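PDB 4CW4: beta-ketoacyl-[acyl-carrier-protein] synthase FabY from Pseudomonas aeruginosa, which catalyses the condensation of acetyl-CoA with malonyl-ACP to give acetoacetyl-ACP, the primer that starts fatty acid biosynthesis. Local coordinates for residues 127-132 and 145-150; 228-233 and 323-328; 177-182 and 188-193. All coordinates share one frame; numbering follows the deposited sequence. Where two conformers were deposited one is given.

Overall arrangement
Along the chain, contact 1 comes first, contact 3 second and contact 2 last, each closing before the next opens. Contact 1 joins a loop to the middle strand of a small antiparallel sheet of strands 120-124, 147-151 and 138-141. Its centre is about 49 Å from the centre of the chain. Contacts 2 and 3 lie in the main body; their centres are about 38 Å and 41 Å from that of contact 1. The centres of contacts 2 and 3 are about 19 Å apart, and the two touch where Gln232 packs on Pro189. Contacts 1 and 2 also meet the second subunit, so the dimer interface reaches both the small sheet and the surroundings of the inferred active site.

Contact 1: residues 127-132 and 145-150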
loop_
_atom_site.group_PDB
_atom_site.type_symbol
_atom_site.label_atom_id
_atom_site.label_comp_id
_atom_site.label_asym_id
_atom_site.label_seq_id
_atom_site.Cartn_x
_atom_site.Cartn_y
_atom_site.Cartn_z
ATOM N N LYS A 127 38.720 15.049 7.573
ATOM C CA LYS A 127 37.599 14.113 7.646
ATOM C C LYS A 127 36.375 14.579 6.858
ATOM O O LYS A 127 35.472 13.796 6.600
ATOM C CB LYS A 127 37.196 13.829 9.100
ATOM C CG LYS A 127 37.966 12.675 9.784
ATOM C CD LYS A 127 38.012 11.359 8.971
ATOM C CE LYS A 127 36.640 10.888 8.459
ATOM N NZ LYS A 127 36.746 9.903 7.329
ATOM N N GLN A 128 36.327 15.856 6.491
ATOM C CA GLN A 128 35.190 16.380 5.733
ATOM C C GLN A 128 35.458 16.441 4.237
ATOM O O GLN A 128 34.596 16.843 3.471
ATOM C CB GLN A 128 34.805 17.775 6.234
ATOM C CG GLN A 128 34.268 17.802 7.666
ATOM C CD GLN A 128 33.662 19.138 8.055
ATOM O OE1 GLN A 128 34.022 20.190 7.514
ATOM N NE2 GLN A 128 32.716 19.100 8.994
ATOM N N LEU A 129 36.664 16.068 3.814
ATOM C CA LEU A 129 37.000 16.094 2.403
ATOM C C LEU A 129 36.450 14.848 1.709
ATOM O O LEU A 129 36.298 13.802 2.347
ATOM C CB LEU A 129 38.520 16.147 2.222
ATOM C CG LEU A 129 39.151 17.438 2.761
ATOM C CD1 LEU A 129 40.635 17.450 2.568
ATOM C CD2 LEU A 129 38.550 18.697 2.120
ATOM N N PRO A 130 36.163 14.954 0.398
ATOM C CA PRO A 130 35.707 13.765 -0.333
ATOM C C PRO A 130 36.659 12.587 -0.226
ATOM O O PRO A 130 37.884 12.765 -0.104
ATOM C CB PRO A 130 35.642 14.237 -1.792
ATOM C CG PRO A 130 35.533 15.723 -1.718
ATOM C CD PRO A 130 36.351 16.104 -0.507
ATOM N N GLU A 131 36.074 11.393 -0.251
ATOM C CA GLU A 131 36.830 10.149 -0.293
ATOM C C GLU A 131 36.406 9.394 -1.512
ATOM O O GLU A 131 35.210 9.234 -1.743
ATOM C CB GLU A 131 36.583 9.295 0.938
ATOM C CG GLU A 131 37.036 9.972 2.201
ATOM C CD GLU A 131 36.826 9.114 3.412
ATOM O OE1 GLU A 131 37.468 8.037 3.501
ATOM O OE2 GLU A 131 35.999 9.517 4.259
ATOM N N PRO A 132 37.368 8.965 -2.335
ATOM C CA PRO A 132 38.798 9.272 -2.280
ATOM C C PRO A 132 38.963 10.752 -2.600
ATOM O O PRO A 132 38.044 11.387 -3.118
ATOM C CB PRO A 132 39.386 8.392 -3.381
ATOM C CG PRO A 132 38.295 8.243 -4.366
ATOM C CD PRO A 132 37.022 8.198 -3.541
ATOM N N GLY A 145 45.403 20.100 13.045
ATOM C CA GLY A 145 44.790 18.926 12.454
ATOM C C GLY A 145 44.151 19.169 11.099
ATOM O O GLY A 145 43.687 18.223 10.450
ATOM N N GLU A 146 44.120 20.424 10.661
ATOM C CA GLU A 146 43.486 20.761 9.390
ATOM C C GLU A 146 44.481 20.649 8.248
ATOM O O GLU A 146 45.680 20.479 8.472
ATOM C CB GLU A 146 42.890 22.163 9.441
ATOM C CG GLU A 146 41.961 22.367 10.615
ATOM C CD GLU A 146 40.721 23.149 10.248
ATOM O OE1 GLU A 146 40.850 24.353 9.939
ATOM O OE2 GLU A 146 39.619 22.556 10.275
ATOM N N VAL A 147 43.970 20.724 7.023
ATOM C CA VAL A 147 44.813 20.697 5.832
ATOM C C VAL A 147 44.488 21.878 4.931
ATOM O O VAL A 147 43.392 22.434 4.984
ATOM C CB VAL A 147 44.646 19.387 5.014
ATOM C CG1 VAL A 147 45.192 18.194 5.793
ATOM C CG2 VAL A 147 43.187 19.165 4.612
ATOM N N LEU A 148 45.459 22.238 4.102
ATOM C CA LEU A 148 45.313 23.332 3.148
ATOM C C LEU A 148 45.006 22.753 1.774
ATOM O O LEU A 148 45.799 22.015 1.212
ATOM C CB LEU A 148 46.591 24.164 3.108
ATOM C CG LEU A 148 46.545 25.404 2.216
ATOM C CD1 LEU A 148 45.476 26.399 2.674
ATOM C CD2 LEU A 148 47.927 26.071 2.170
ATOM N N VAL A 149 43.838 23.077 1.243
ATOM C CA VAL A 149 43.375 22.507 -0.013
ATOM C C VAL A 149 43.362 23.560 -1.104
ATOM O O VAL A 149 42.950 24.690 -0.867
ATOM C CB VAL A 149 41.939 21.986 0.145
ATOM C CG1 VAL A 149 41.470 21.312 -1.125
ATOM C CG2 VAL A 149 41.872 21.029 1.325
ATOM N N SER A 150 43.813 23.192 -2.294
ATOM C CA SER A 150 43.669 24.051 -3.467
ATOM C C SER A 150 43.119 23.267 -4.625
ATOM O O SER A 150 43.436 22.101 -4.816
ATOM C CB SER A 150 44.991 24.703 -3.877
ATOM O OG SER A 150 45.444 25.541 -2.849
#
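Leu129 meets Val147 and Val149 in a purely apolar contact. No hydrogen bond joins 127-132 to 145-150. The backbones stay apart, and the nearest pair, Leu129 CA and Val149 CA, is 9.4 Å apart. The side chains bridge this gap. Leu129 CD1 does most of the work. Leu129 CD1 lies 3.7 Å from Val147 CG2 and 4.0 Å from Val149 CG2, so one methyl rests between two valines that point the same way from the strand. The other branch, Leu129 CD2, reaches only Val149, with CD2 4.1 Å from Val149 CG2. Leu129 and Val149 lie alongside each other and run in opposite directions, whereas Val147 comes in at a slant. The valines turn differently. With CG1 of Val149 anti to its backbone N (chi1 -176°), CG2 is turned to Leu129. In Val147 it is CG2, set between the backbone N and the carbonyl carbon, that meets the same leucine methyl.

The charged groups form a separate set within 127-132. Lys127 NZ and Glu131 OE2 make a salt bridge at 3.2 Å, and its hydrogen bond is weak. Glu131 OE2 has a second partner, Lys108 of the second subunit. That lysine also bonds the carbonyl oxygens of Lys127 and Leu129, so it ties this loop to the dimer partner.

Leu129 also touches Ala124 of strand 120-124 and packs on Leu110 of the second subunit. Strand 147-151 is the middle strand of the small antiparallel sheet. It pairs with 120-124 on one edge and with 138-141 on the other, and the loop 127-132 that leads from the first to the second crosses one face of it.

Contact 2: residues 228-233 and 323-328; sequences SIMSQL and EGYSAM
Met230 lies in an irregular loop and Tyr325 on helix 319-327, and the backbones are well separated, with the nearest pair, Met230 CA and Gly324 CA, 11.1 Å apart. Side chains make the contact, and most of it falls to the hydroxyl end of Tyr325. Met230 SD lies 3.6 Å from Tyr325 OH and 4.3 Å from Tyr325 CE2. This is a Met-aromatic contact, with the sulfur oblique to the ring, 69° off its normal and 5.3 Å from SD to the ring centroid. The methionine chain is folded at both its second and third torsions, and the bend turns the sulfur to the hydroxyl end of Tyr325. Met230 was deposited in two conformers, so the exact placing of the sulfur is less certain. Ile229 adds CD1, which comes across at 4.1 Å from Tyr325 OH. The phenol oxygen is buried here and has no hydrogen-bonding partner in the model.

Ile229 is also close to the probable catalytic centre. Its side chain is about 4 Å from that of Cys286, the inferred active-site cysteine, and about 7 Å from that of His477, a predicted active-site histidine. This position is consistent with the wall of the acyl pocket in ketosynthases of the thiolase fold, where the pocket runs from the cysteine toward the dimer interface. Phe260 of the second subunit packs on both Met230 and Tyr325, and Phe361 of the same chain meets the Tyr325 ring edge-to-face.

The loop has its own bracing. Ser228 OG donates to Gln232 OE1 at 3.0 Å, tilted 30° from the carbonyl plane. Glu314 accepts hydrogen bonds from the backbone N of Ile229 and of Met230 through its two carboxylate oxygens.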
loop_
_atom_site.group_PDB
_atom_site.type_symbol
_atom_site.label_atom_id
_atom_site.label_comp_id
_atom_site.label_asym_id
_atom_site.label_seq_id
_atom_site.Cartn_x
_atom_site.Cartn_y
_atom_site.Cartn_z
ATOM N N SER A 228 -1.397 4.882 4.153
ATOM C CA SER A 228 -1.230 6.143 3.412
ATOM C C SER A 228 -0.902 5.779 1.970
ATOM O O SER A 228 -0.465 4.651 1.703
ATOM C CB SER A 228 -0.078 6.968 3.993
ATOM O OG SER A 228 1.158 6.256 3.893
ATOM N N ILE A 229 -1.118 6.694 1.028
ATOM C CA ILE A 229 -0.643 6.439 -0.332
ATOM C C ILE A 229 0.779 6.897 -0.604
ATOM O O ILE A 229 1.419 6.354 -1.493
ATOM C CB ILE A 229 -1.560 6.972 -1.467
ATOM C CG1 ILE A 229 -1.606 8.505 -1.532
ATOM C CG2 ILE A 229 -2.949 6.361 -1.345
ATOM C CD1 ILE A 229 -2.399 9.010 -2.765
ATOM N N MET A 230 1.277 7.897 0.127
ATOM C CA MET A 230 2.628 8.410 -0.148
ATOM C C MET A 230 3.757 7.636 0.521
ATOM O O MET A 230 4.907 7.772 0.103
ATOM C CB MET A 230 2.767 9.877 0.270
ATOM C CG MET A 230 1.767 10.848 -0.346
ATOM S SD MET A 230 1.799 10.927 -2.147
ATOM C CE MET A 230 3.489 11.382 -2.393
ATOM N N SER A 231 3.419 6.811 1.517
ATOM C CA SER A 231 4.325 6.420 2.609
ATOM C C SER A 231 4.508 7.666 3.484
ATOM O O SER A 231 4.072 8.759 3.111
ATOM C CB SER A 231 5.685 5.898 2.112
ATOM O OG SER A 231 5.526 4.858 1.152
ATOM N N GLN A 232 5.126 7.518 4.651
ATOM C CA GLN A 232 5.414 8.669 5.500
ATOM C C GLN A 232 6.715 9.279 4.995
ATOM O O GLN A 232 7.785 8.685 5.155
ATOM C CB GLN A 232 5.507 8.279 6.981
ATOM C CG GLN A 232 4.150 7.908 7.629
ATOM C CD GLN A 232 3.607 6.587 7.121
ATOM O OE1 GLN A 232 2.549 6.535 6.493
ATOM N NE2 GLN A 232 4.311 5.515 7.415
ATOM N N LEU A 233 6.612 10.452 4.368
ATOM C CA LEU A 233 7.724 11.030 3.617
ATOM C C LEU A 233 8.443 12.124 4.389
ATOM O O LEU A 233 9.339 12.775 3.835
ATOM C CB LEU A 233 7.236 11.575 2.268
ATOM C CG LEU A 233 6.784 10.511 1.252
ATOM C CD1 LEU A 233 6.346 11.142 -0.047
ATOM C CD2 LEU A 233 7.867 9.492 0.972
ATOM N N GLU A 323 5.787 19.907 -4.736
ATOM C CA GLU A 323 6.437 20.017 -6.035
ATOM C C GLU A 323 6.099 18.859 -6.963
ATOM O O GLU A 323 5.927 19.063 -8.160
ATOM C CB GLU A 323 7.949 20.185 -5.913
ATOM C CG GLU A 323 8.578 20.460 -7.279
ATOM C CD GLU A 323 10.075 20.658 -7.282
ATOM O OE1 GLU A 323 10.701 20.763 -6.211
ATOM O OE2 GLU A 323 10.633 20.727 -8.399
ATOM N N GLY A 324 6.000 17.652 -6.413
ATOM C CA GLY A 324 5.676 16.469 -7.215
ATOM C C GLY A 324 4.310 16.569 -7.891
ATOM O O GLY A 324 4.157 16.261 -9.075
ATOM N N TYR A 325 3.302 16.996 -7.136
ATOM C CA TYR A 325 1.987 17.208 -7.720
ATOM C C TYR A 325 1.933 18.418 -8.656
ATOM O O TYR A 325 1.275 18.376 -9.689
ATOM C CB TYR A 325 0.911 17.304 -6.645
ATOM C CG TYR A 325 0.513 15.979 -6.036
ATOM C CD1 TYR A 325 -0.232 15.061 -6.751
ATOM C CD2 TYR A 325 0.877 15.655 -4.745
ATOM C CE1 TYR A 325 -0.611 13.848 -6.191
ATOM C CE2 TYR A 325 0.493 14.455 -4.168
ATOM C CZ TYR A 325 -0.238 13.549 -4.903
ATOM O OH TYR A 325 -0.607 12.344 -4.357
ATOM N N SER A 326 2.632 19.487 -8.289
ATOM C CA SER A 326 2.717 20.663 -9.141
ATOM C C SER A 326 3.326 20.299 -10.494
ATOM O O SER A 326 2.860 20.750 -11.535
ATOM C CB SER A 326 3.542 21.757 -8.463
ATOM O OG SER A 326 2.914 22.213 -7.281
ATOM N N ALA A 327 4.359 19.465 -10.469
ATOM C CA ALA A 327 5.074 19.075 -11.689
ATOM C C ALA A 327 4.134 18.392 -12.689
ATOM O O ALA A 327 4.373 18.429 -13.892
ATOM C CB ALA A 327 6.261 18.162 -11.367
ATOM N N MET A 328 3.070 17.781 -12.182
ATOM C CA MET A 328 1.999 17.224 -13.004
ATOM C C MET A 328 0.935 18.234 -13.412
ATOM O O MET A 328 0.022 17.899 -14.164
ATOM C CB MET A 328 1.242 16.164 -12.222
ATOM C CG MET A 328 2.075 15.113 -11.574
ATOM S SD MET A 328 1.028 13.950 -10.695
ATOM C CE MET A 328 0.099 13.214 -12.042
#

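Contact 3: residues 177-182 and 188-193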
loop_
_atom_site.group_PDB
_atom_site.type_symbol
_atom_site.label_atom_id
_atom_site.label_comp_id
_atom_site.label_asym_id
_atom_site.label_seq_id
_atom_site.Cartn_x
_atom_site.Cartn_y
_atom_site.Cartn_z
ATOM N N PHE A 177 -3.178 23.125 17.223
ATOM C CA PHE A 177 -3.398 21.738 17.581
ATOM C C PHE A 177 -2.227 20.906 17.092
ATOM O O PHE A 177 -1.901 20.927 15.904
ATOM C CB PHE A 177 -4.695 21.240 16.944
ATOM C CG PHE A 177 -5.049 19.830 17.319
ATOM C CD1 PHE A 177 -5.330 19.483 18.628
ATOM C CD2 PHE A 177 -5.081 18.843 16.360
ATOM C CE1 PHE A 177 -5.675 18.174 18.967
ATOM C CE2 PHE A 177 -5.408 17.540 16.686
ATOM C CZ PHE A 177 -5.700 17.208 17.980
ATOM N N GLU A 178 -1.588 20.190 18.004
ATOM C CA GLU A 178 -0.377 19.433 17.684
ATOM C C GLU A 178 -0.494 17.996 18.168
ATOM O O GLU A 178 -0.280 17.725 19.352
ATOM C CB GLU A 178 0.854 20.085 18.318
ATOM C CG GLU A 178 1.179 21.482 17.779
ATOM C CD GLU A 178 1.994 21.460 16.501
ATOM O OE1 GLU A 178 2.133 20.377 15.877
ATOM O OE2 GLU A 178 2.504 22.539 16.119
ATOM N N PRO A 179 -0.809 17.060 17.250
ATOM C CA PRO A 179 -0.999 15.667 17.664
ATOM C C PRO A 179 0.194 15.090 18.420
ATOM O O PRO A 179 0.001 14.323 19.357
ATOM C CB PRO A 179 -1.208 14.940 16.342
ATOM C CG PRO A 179 -1.801 15.961 15.447
ATOM C CD PRO A 179 -1.081 17.234 15.811
ATOM N N GLY A 180 1.407 15.477 18.039
ATOM C CA GLY A 180 2.593 14.950 18.671
ATOM C C GLY A 180 2.746 15.270 20.146
ATOM O O GLY A 180 3.469 14.564 20.853
ATOM N N GLU A 181 2.088 16.330 20.614
ATOM C CA GLU A 181 2.165 16.725 22.019
ATOM C C GLU A 181 1.248 15.894 22.905
ATOM O O GLU A 181 1.312 15.977 24.135
ATOM C CB GLU A 181 1.802 18.204 22.177
ATOM C CG GLU A 181 2.734 19.140 21.435
ATOM C CD GLU A 181 2.309 20.599 21.539
ATOM O OE1 GLU A 181 1.190 20.876 22.044
ATOM O OE2 GLU A 181 3.093 21.465 21.106
ATOM N N LEU A 182 0.395 15.085 22.290
ATOM C CA LEU A 182 -0.649 14.403 23.050
ATOM C C LEU A 182 -0.277 13.031 23.588
ATOM O O LEU A 182 -1.062 12.437 24.350
ATOM C CB LEU A 182 -1.894 14.282 22.186
ATOM C CG LEU A 182 -2.494 15.590 21.662
ATOM C CD1 LEU A 182 -3.647 15.253 20.747
ATOM C CD2 LEU A 182 -2.959 16.489 22.786
ATOM N N HIS A 188 8.283 9.560 15.747
ATOM C CA HIS A 188 7.202 9.159 14.857
ATOM C C HIS A 188 6.966 10.179 13.746
ATOM O O HIS A 188 6.816 11.370 14.029
ATOM C CB HIS A 188 5.916 9.021 15.652
ATOM C CG HIS A 188 5.941 7.916 16.647
ATOM N ND1 HIS A 188 4.968 7.768 17.609
ATOM C CD2 HIS A 188 6.828 6.911 16.844
ATOM C CE1 HIS A 188 5.241 6.704 18.344
ATOM N NE2 HIS A 188 6.370 6.172 17.906
ATOM N N PRO A 189 6.881 9.718 12.488
ATOM C CA PRO A 189 6.367 10.602 11.439
ATOM C C PRO A 189 4.994 11.184 11.781
ATOM O O PRO A 189 4.188 10.557 12.511
ATOM C CB PRO A 189 6.246 9.683 10.229
ATOM C CG PRO A 189 7.221 8.598 10.469
ATOM C CD PRO A 189 7.183 8.379 11.956
ATOM N N ARG A 190 4.714 12.362 11.235
ATOM C CA ARG A 190 3.456 13.064 11.512
ATOM C C ARG A 190 2.238 12.198 11.178
ATOM O O ARG A 190 1.271 12.204 11.928
ATOM C CB ARG A 190 3.408 14.374 10.735
ATOM C CG ARG A 190 2.154 15.205 10.998
ATOM C CD ARG A 190 2.308 16.589 10.412
ATOM N NE ARG A 190 1.107 17.401 10.567
ATOM C CZ ARG A 190 0.802 18.085 11.664
ATOM N NH1 ARG A 190 1.600 18.053 12.722
ATOM N NH2 ARG A 190 -0.306 18.805 11.706
ATOM N N GLY A 191 2.303 11.429 10.096
ATOM C CA GLY A 191 1.178 10.574 9.735
ATOM C C GLY A 191 0.886 9.506 10.776
ATOM O O GLY A 191 -0.252 9.096 10.939
ATOM N N LEU A 192 1.922 9.052 11.480
ATOM C CA LEU A 192 1.726 8.064 12.522
ATOM C C LEU A 192 1.163 8.708 13.776
ATOM O O LEU A 192 0.303 8.122 14.418
ATOM C CB LEU A 192 3.005 7.286 12.810
ATOM C CG LEU A 192 3.583 6.529 11.608
ATOM C CD1 LEU A 192 4.611 5.495 12.081
ATOM C CD2 LEU A 192 2.504 5.864 10.731
ATOM N N GLN A 193 1.639 9.907 14.120
ATOM C CA GLN A 193 1.057 10.666 15.219
ATOM C C GLN A 193 -0.438 10.874 14.979
ATOM O O GLN A 193 -1.248 10.674 15.877
ATOM C CB GLN A 193 1.742 12.023 15.343
ATOM C CG GLN A 193 3.247 11.950 15.597
ATOM C CD GLN A 193 3.902 13.291 15.526
ATOM O OE1 GLN A 193 3.251 14.315 15.381
ATOM N NE2 GLN A 193 5.195 13.295 15.652
HETATM O O HOH W 1 -0.584 20.729 13.693
HETATM O O HOH W 2 2.384 17.457 16.123
#
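Arg190 reaches from the first turn of helix 190-204 toward Glu178, and the two side chains cross at about a right angle. The carboxylate and guanidinium planes stand 86° apart, so they do not form a paired, two-bond bridge. Glu178 OE1 approaches the guanidinium edge near its plane, but OE1 is 4.0 Å from Arg190 NH1, a long salt bridge. Arg190 starts with CG anti to the backbone N (chi1 -178°) and stays extended as far as NE. This carries its guanidinium past Pro179, whose CD lies 4.2 Å from Arg190 NH1. The closer charge partner of Arg190 is Glu365, which takes its NE. On the NH2 side, a water in the guanidinium plane accepts from Arg190 NH2 and donates to Phe177 O, and so links the two segments.

Gln193 comes in from the same helix, one turn on. Its chain is extended beyond CG and lays the amide against Gly180, with Gln193 OE1 3.4 Å from Gly180 CA. Gly180 has no side chain, and the amide can come this near. No direct hydrogen bond forms here. Instead a second water accepts from Gly180 N at 2.9 Å and donates to Glu178 OE1, with a weak bond to Gln193 OE1. The other end of the amide turns back: Gln193 NE2 gives a weak bond to His188 O at 3.0 Å. Pro179 CB packs on Gln193 CB.

Pro189 takes the N-cap position of the helix, and its carbonyl oxygen accepts from both Leu192 N and Gln193 N. The arrangement is thus a short 3-10 turn, 179-181, laid against the first turn of a helix. Packing of Pro179 and Gly180 on Gln193, two bridging waters and a long salt bridge join them, within the N-terminal beta-ketoacyl synthase family region of this thiolase-like enzyme.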